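Local coordinates for sulfotransferase (Alicyclobacillus acidocaldarius subsp. acidocaldarius, PDB 3RNL), which probably transfers sulfuryl groups to acceptor molecules, and carries a bound magnesium ion in this crystal, at residues S29-I34 with L206-D211; R8-I13 with E83-E88. All coordinates share one frame; numbering follows the deposited sequence. Where two conformers were deposited one is given.

Interaction 1. Residues S29-I34 with L206-D211; sequences SQHPDI and LGVSTD. With MG (magnesium ion), chain B.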
loop_
_atom_site.group_PDB
_atom_site.type_symbol
_atom_site.label_atom_id
_atom_site.label_comp_id
_atom_site.label_asym_id
_atom_site.label_seq_id
_atom_site.Cartn_x
_atom_site.Cartn_y
_atom_site.Cartn_z
ATOM N N SER A 29 7.549 -13.185 -4.048
ATOM C CA SER A 29 8.719 -13.697 -3.335
ATOM C C SER A 29 9.058 -15.113 -3.769
ATOM O O SER A 29 10.214 -15.520 -3.717
ATOM C CB SER A 29 8.490 -13.685 -1.821
ATOM O OG SER A 29 8.315 -12.368 -1.342
ATOM N N GLN A 30 8.047 -15.865 -4.186
ATOM C CA GLN A 30 8.261 -17.253 -4.606
ATOM C C GLN A 30 9.058 -17.365 -5.908
ATOM O O GLN A 30 9.626 -18.418 -6.198
ATOM C CB GLN A 30 6.935 -17.979 -4.791
ATOM C CG GLN A 30 6.089 -18.084 -3.535
ATOM C CD GLN A 30 4.735 -18.672 -3.842
ATOM O OE1 GLN A 30 4.537 -19.252 -4.908
ATOM N NE2 GLN A 30 3.791 -18.523 -2.918
ATOM N N HIS A 31 9.074 -16.299 -6.703
ATOM C CA HIS A 31 9.776 -16.320 -7.994
ATOM C C HIS A 31 11.283 -16.449 -7.756
ATOM O O HIS A 31 11.837 -15.767 -6.910
ATOM C CB HIS A 31 9.455 -15.035 -8.771
ATOM C CG HIS A 31 9.845 -15.070 -10.223
ATOM N ND1 HIS A 31 11.157 -15.162 -10.641
ATOM C CD2 HIS A 31 9.095 -14.984 -11.347
ATOM C CE1 HIS A 31 11.197 -15.147 -11.964
ATOM N NE2 HIS A 31 9.956 -15.033 -12.418
ATOM N N PRO A 32 11.963 -17.328 -8.503
ATOM C CA PRO A 32 13.399 -17.508 -8.232
ATOM C C PRO A 32 14.257 -16.264 -8.522
ATOM O O PRO A 32 15.366 -16.168 -7.997
ATOM C CB PRO A 32 13.793 -18.677 -9.162
ATOM C CG PRO A 32 12.743 -18.685 -10.239
ATOM C CD PRO A 32 11.468 -18.230 -9.562
ATOM N N ASP A 33 13.763 -15.355 -9.365
ATOM C CA ASP A 33 14.473 -14.128 -9.729
ATOM C C ASP A 33 14.053 -12.888 -8.924
ATOM O O ASP A 33 14.424 -11.777 -9.276
ATOM C CB ASP A 33 14.370 -13.865 -11.231
ATOM C CG ASP A 33 15.651 -13.296 -11.821
ATOM O OD1 ASP A 33 16.683 -13.207 -11.108
ATOM O OD2 ASP A 33 15.620 -12.949 -13.019
ATOM N N ILE A 34 13.207 -13.071 -7.913
ATOM C CA ILE A 34 12.751 -11.941 -7.095
ATOM C C ILE A 34 13.071 -12.177 -5.625
ATOM O O ILE A 34 12.783 -13.252 -5.095
ATOM C CB ILE A 34 11.228 -11.770 -7.219
ATOM C CG1 ILE A 34 10.837 -11.523 -8.678
ATOM C CG2 ILE A 34 10.728 -10.620 -6.325
ATOM C CD1 ILE A 34 9.321 -11.404 -8.882
ATOM N N LEU A 206 8.549 -6.138 -13.942
ATOM C CA LEU A 206 9.831 -6.184 -13.238
ATOM C C LEU A 206 10.958 -6.708 -14.120
ATOM O O LEU A 206 12.114 -6.696 -13.717
ATOM C CB LEU A 206 9.730 -7.037 -11.963
ATOM C CG LEU A 206 8.774 -6.460 -10.906
ATOM C CD1 LEU A 206 8.594 -7.395 -9.709
ATOM C CD2 LEU A 206 9.235 -5.057 -10.445
ATOM N N GLY A 207 10.608 -7.189 -15.308
ATOM C CA GLY A 207 11.601 -7.690 -16.247
ATOM C C GLY A 207 12.199 -9.026 -15.833
ATOM O O GLY A 207 13.375 -9.288 -16.099
ATOM N N VAL A 208 11.409 -9.872 -15.174
ATOM C CA VAL A 208 11.854 -11.234 -14.900
ATOM C C VAL A 208 10.955 -12.212 -15.652
ATOM O O VAL A 208 9.942 -11.811 -16.232
ATOM C CB VAL A 208 11.844 -11.557 -13.387
ATOM C CG1 VAL A 208 12.841 -10.659 -12.634
ATOM C CG2 VAL A 208 10.420 -11.417 -12.795
ATOM N N SER A 209 11.284 -13.500 -15.593
ATOM C CA SER A 209 10.596 -14.482 -16.425
ATOM C C SER A 209 9.111 -14.566 -16.108
ATOM O O SER A 209 8.705 -14.635 -14.940
ATOM C CB SER A 209 11.227 -15.872 -16.275
ATOM O OG SER A 209 10.480 -16.844 -16.997
ATOM N N THR A 210 8.298 -14.569 -17.154
ATOM C CA THR A 210 6.866 -14.751 -16.969
ATOM C C THR A 210 6.490 -16.227 -16.942
ATOM O O THR A 210 5.311 -16.557 -16.790
ATOM C CB THR A 210 6.046 -14.065 -18.073
ATOM O OG1 THR A 210 6.510 -14.518 -19.350
ATOM C CG2 THR A 210 6.172 -12.532 -17.976
ATOM N N ASP A 211 7.451 -17.141 -17.048
ATOM C CA ASP A 211 6.972 -18.504 -17.002
ATOM C C ASP A 211 7.225 -18.858 -15.554
ATOM O O ASP A 211 8.240 -19.446 -15.179
ATOM C CB ASP A 211 7.887 -19.323 -17.917
ATOM C CG ASP A 211 7.565 -20.809 -17.917
ATOM O OD1 ASP A 211 6.388 -21.180 -17.733
ATOM O OD2 ASP A 211 8.504 -21.608 -18.124
HETATM MG MG MG B . 12.389 -15.536 -4.737
HETATM O O HOH W 1 12.258 -18.071 -4.628
HETATM O O HOH W 2 14.840 -16.148 -5.000
HETATM O O HOH W 3 13.869 -14.316 -14.734
HETATM O O HOH W 4 13.232 -15.532 -2.287
#
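His31 reaches across to the loop 206-211 and donates from NE2 to the backbone O of Ser209, 2.8 Å away. The carbonyl is met in its own plane on a lone pair, and it lies only 5° out of the imidazole plane. Over one face of the ring sits Val208, its CG2 4.0 Å from the ring centroid and offset toward the NE2 rim, a CH-pi contact. The other branch of the valine, CG1, packs 3.6 Å from Asp33 OD2. Ile34 brings CD1 to Val208 CG2 and, at 4.2 Å, to Leu206 CD1. A water joins Asp33 OD2 to Ser209 N, while OD1 accepts from the backbone N of Arg84.

His31 CG stands anti to the backbone N (chi1 -166°), which carries the ring across to Val208. His31 ND1 accepts from Asp33 N at 2.9 Å, so both ring nitrogens are bonded and the ring has little freedom to turn. With an alanine in its place, the Ser209 carbonyl and the Asp33 N-H would probably lose their mates. His31 and Ile34, the ends of a type I turn, give their O atoms to a magnesium ion, which also takes Ser29 O and three waters.

The loop following helix 21-29 is thus fastened to the end of helix 195-206, which closes in a Schellman motif at Gly207; Cys203 of that helix touches both His31 and Val208, and Ala85 of strand 85-89 packs on Ile34 and Val208.

Interaction 2. Residues R8-I13 with E83-E88; sequences RPNFFI and ERAVGE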
loop_
_atom_site.group_PDB
_atom_site.type_symbol
_atom_site.label_atom_id
_atom_site.label_comp_id
_atom_site.label_asym_id
_atom_site.label_seq_id
_atom_site.Cartn_x
_atom_site.Cartn_y
_atom_site.Cartn_z
ATOM N N ARG A 8 20.719 -4.047 -3.024
ATOM C CA ARG A 8 19.821 -2.936 -2.760
ATOM C C ARG A 8 18.511 -3.119 -3.522
ATOM O O ARG A 8 18.472 -3.848 -4.523
ATOM C CB ARG A 8 20.498 -1.605 -3.085
ATOM C CG ARG A 8 21.198 -1.585 -4.413
ATOM C CD ARG A 8 20.194 -1.401 -5.523
ATOM N NE ARG A 8 20.605 -0.372 -6.471
ATOM C CZ ARG A 8 19.768 0.237 -7.299
ATOM N NH1 ARG A 8 18.480 -0.076 -7.276
ATOM N NH2 ARG A 8 20.216 1.166 -8.136
ATOM N N PRO A 9 17.435 -2.494 -3.035
ATOM C CA PRO A 9 16.125 -2.654 -3.680
ATOM C C PRO A 9 16.051 -1.919 -5.012
ATOM O O PRO A 9 16.642 -0.842 -5.180
ATOM C CB PRO A 9 15.162 -2.042 -2.674
ATOM C CG PRO A 9 15.998 -1.001 -1.955
ATOM C CD PRO A 9 17.374 -1.609 -1.857
ATOM N N ASN A 10 15.518 -2.587 -6.016
ATOM C CA ASN A 10 15.090 -1.918 -7.240
ATOM C C ASN A 10 13.589 -1.777 -7.518
ATOM O O ASN A 10 13.209 -1.345 -8.610
ATOM C CB ASN A 10 15.876 -2.412 -8.439
ATOM C CG ASN A 10 15.724 -3.891 -8.636
ATOM O OD1 ASN A 10 14.760 -4.482 -8.177
ATOM N ND2 ASN A 10 16.689 -4.501 -9.315
ATOM N N PHE A 11 12.751 -2.256 -6.605
ATOM C CA PHE A 11 11.317 -1.996 -6.713
ATOM C C PHE A 11 10.701 -1.898 -5.329
ATOM O O PHE A 11 11.291 -2.368 -4.340
ATOM C CB PHE A 11 10.599 -3.028 -7.618
ATOM C CG PHE A 11 10.351 -4.382 -6.980
ATOM C CD1 PHE A 11 9.129 -4.672 -6.381
ATOM C CD2 PHE A 11 11.316 -5.386 -7.059
ATOM C CE1 PHE A 11 8.882 -5.938 -5.810
ATOM C CE2 PHE A 11 11.085 -6.650 -6.503
ATOM C CZ PHE A 11 9.860 -6.927 -5.878
ATOM N N PHE A 12 9.548 -1.242 -5.244
ATOM C CA PHE A 12 8.878 -1.090 -3.960
ATOM C C PHE A 12 7.412 -1.349 -4.147
ATOM O O PHE A 12 6.832 -0.942 -5.149
ATOM C CB PHE A 12 9.065 0.342 -3.430
ATOM C CG PHE A 12 10.509 0.706 -3.216
ATOM C CD1 PHE A 12 11.144 0.386 -2.028
ATOM C CD2 PHE A 12 11.226 1.368 -4.193
ATOM C CE1 PHE A 12 12.472 0.704 -1.833
ATOM C CE2 PHE A 12 12.561 1.705 -3.994
ATOM C CZ PHE A 12 13.182 1.368 -2.813
ATOM N N ILE A 13 6.818 -2.031 -3.175
ATOM C CA ILE A 13 5.367 -2.203 -3.136
ATOM C C ILE A 13 4.898 -1.184 -2.112
ATOM O O ILE A 13 5.241 -1.272 -0.932
ATOM C CB ILE A 13 5.001 -3.629 -2.699
ATOM C CG1 ILE A 13 5.485 -4.626 -3.764
ATOM C CG2 ILE A 13 3.487 -3.754 -2.496
ATOM C CD1 ILE A 13 5.401 -6.109 -3.318
ATOM N N GLU A 83 19.065 -12.838 -7.317
ATOM C CA GLU A 83 17.838 -12.239 -7.846
ATOM C C GLU A 83 18.044 -10.905 -8.558
ATOM O O GLU A 83 18.727 -10.017 -8.048
ATOM C CB GLU A 83 16.799 -12.056 -6.732
ATOM C CG GLU A 83 16.375 -13.355 -6.054
ATOM C CD GLU A 83 17.248 -13.722 -4.864
ATOM O OE1 GLU A 83 18.296 -13.074 -4.664
ATOM O OE2 GLU A 83 16.877 -14.659 -4.125
ATOM N N ARG A 84 17.420 -10.767 -9.726
ATOM C CA ARG A 84 17.495 -9.533 -10.504
ATOM C C ARG A 84 16.585 -8.455 -9.934
ATOM O O ARG A 84 16.929 -7.274 -9.957
ATOM C CB ARG A 84 17.141 -9.791 -11.976
ATOM C CG ARG A 84 18.261 -10.452 -12.771
ATOM C CD ARG A 84 17.846 -10.688 -14.221
ATOM N NE ARG A 84 17.233 -9.505 -14.821
ATOM C CZ ARG A 84 17.883 -8.615 -15.566
ATOM N NH1 ARG A 84 19.176 -8.767 -15.817
ATOM N NH2 ARG A 84 17.234 -7.572 -16.066
ATOM N N ALA A 85 15.425 -8.867 -9.424
ATOM C CA ALA A 85 14.451 -7.936 -8.869
ATOM C C ALA A 85 14.464 -8.048 -7.350
ATOM O O ALA A 85 14.288 -9.139 -6.809
ATOM C CB ALA A 85 13.054 -8.241 -9.401
ATOM N N VAL A 86 14.672 -6.922 -6.672
ATOM C CA VAL A 86 14.807 -6.898 -5.220
ATOM C C VAL A 86 13.864 -5.835 -4.689
ATOM O O VAL A 86 13.975 -4.662 -5.045
ATOM C CB VAL A 86 16.276 -6.566 -4.796
ATOM C CG1 VAL A 86 16.390 -6.461 -3.265
ATOM C CG2 VAL A 86 17.233 -7.643 -5.306
ATOM N N GLY A 87 12.989 -6.191 -3.756
ATOM C CA GLY A 87 11.954 -5.230 -3.430
ATOM C C GLY A 87 11.631 -5.167 -1.965
ATOM O O GLY A 87 12.142 -5.942 -1.170
ATOM N N GLU A 88 10.867 -4.145 -1.592
ATOM C CA GLU A 88 10.555 -3.917 -0.196
ATOM C C GLU A 88 9.149 -3.364 -0.137
ATOM O O GLU A 88 8.759 -2.583 -1.003
ATOM C CB GLU A 88 11.549 -2.915 0.412
ATOM C CG GLU A 88 11.422 -2.752 1.932
ATOM C CD GLU A 88 10.747 -1.437 2.314
ATOM O OE1 GLU A 88 9.713 -1.476 3.022
ATOM O OE2 GLU A 88 11.257 -0.362 1.906
#
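Asn10 and Val86 are joined both ways: the backbone N of Asn10 donates to Val86 O at 2.8 Å, and Val86 N returns a nearly straight bond (176°) to Asn10 OD1. The other end of the amide, ND2, gives an in-plane bond of 2.9 Å to Arg84 O, so the side chain stands in for strand backbone where regular pairing has yet to begin. Its chi1 of 59°, with CG between the backbone N and carbonyl carbon, brings the amide alongside 84-86. Val86 O also accepts from Phe11 N, and farther along Ile13 N donates to Glu88 O at 3.0 Å; the bond from Glu88 N to Phe11 O is weak.

The Phe11 ring lies flat on Gly87 in a CH-pi contact, with Gly87 CA 3.5 Å from the centroid and over its centre. The apolar pair is Ala85 CB with Phe11 CE2, at 3.8 Å. Separately, Phe12 CD1 lies near the carboxylate of Glu88, whose OE2 is held by Tyr73 and Tyr93.

Strands 11-13 and 85-89 run parallel as neighbours within the five-stranded, 2-3-1-4-5 sheet of the P-loop NTPase-like sulfotransferase fold.

How the interactions relate
From the N terminus the chain first lays down 8-13, passes through helix 21-29, and reaches 29-34 before entering strand 34-35. The run 83-88 then closes a loop of about 70 residues onto 8-13 in interaction 2. Only much later, after helix 195-206, does 206-211 return to 29-34 and close interaction 1, so the two loops cross rather than nest. They meet directly at Asp33: its OD1 probably accepts from Arg84 N, and its O from Ala85 N. Interaction 2 pairs two strands inside the parallel sheet, whereas interaction 1 ties the edge of that sheet, beside the magnesium-binding turn, to helix 195-206.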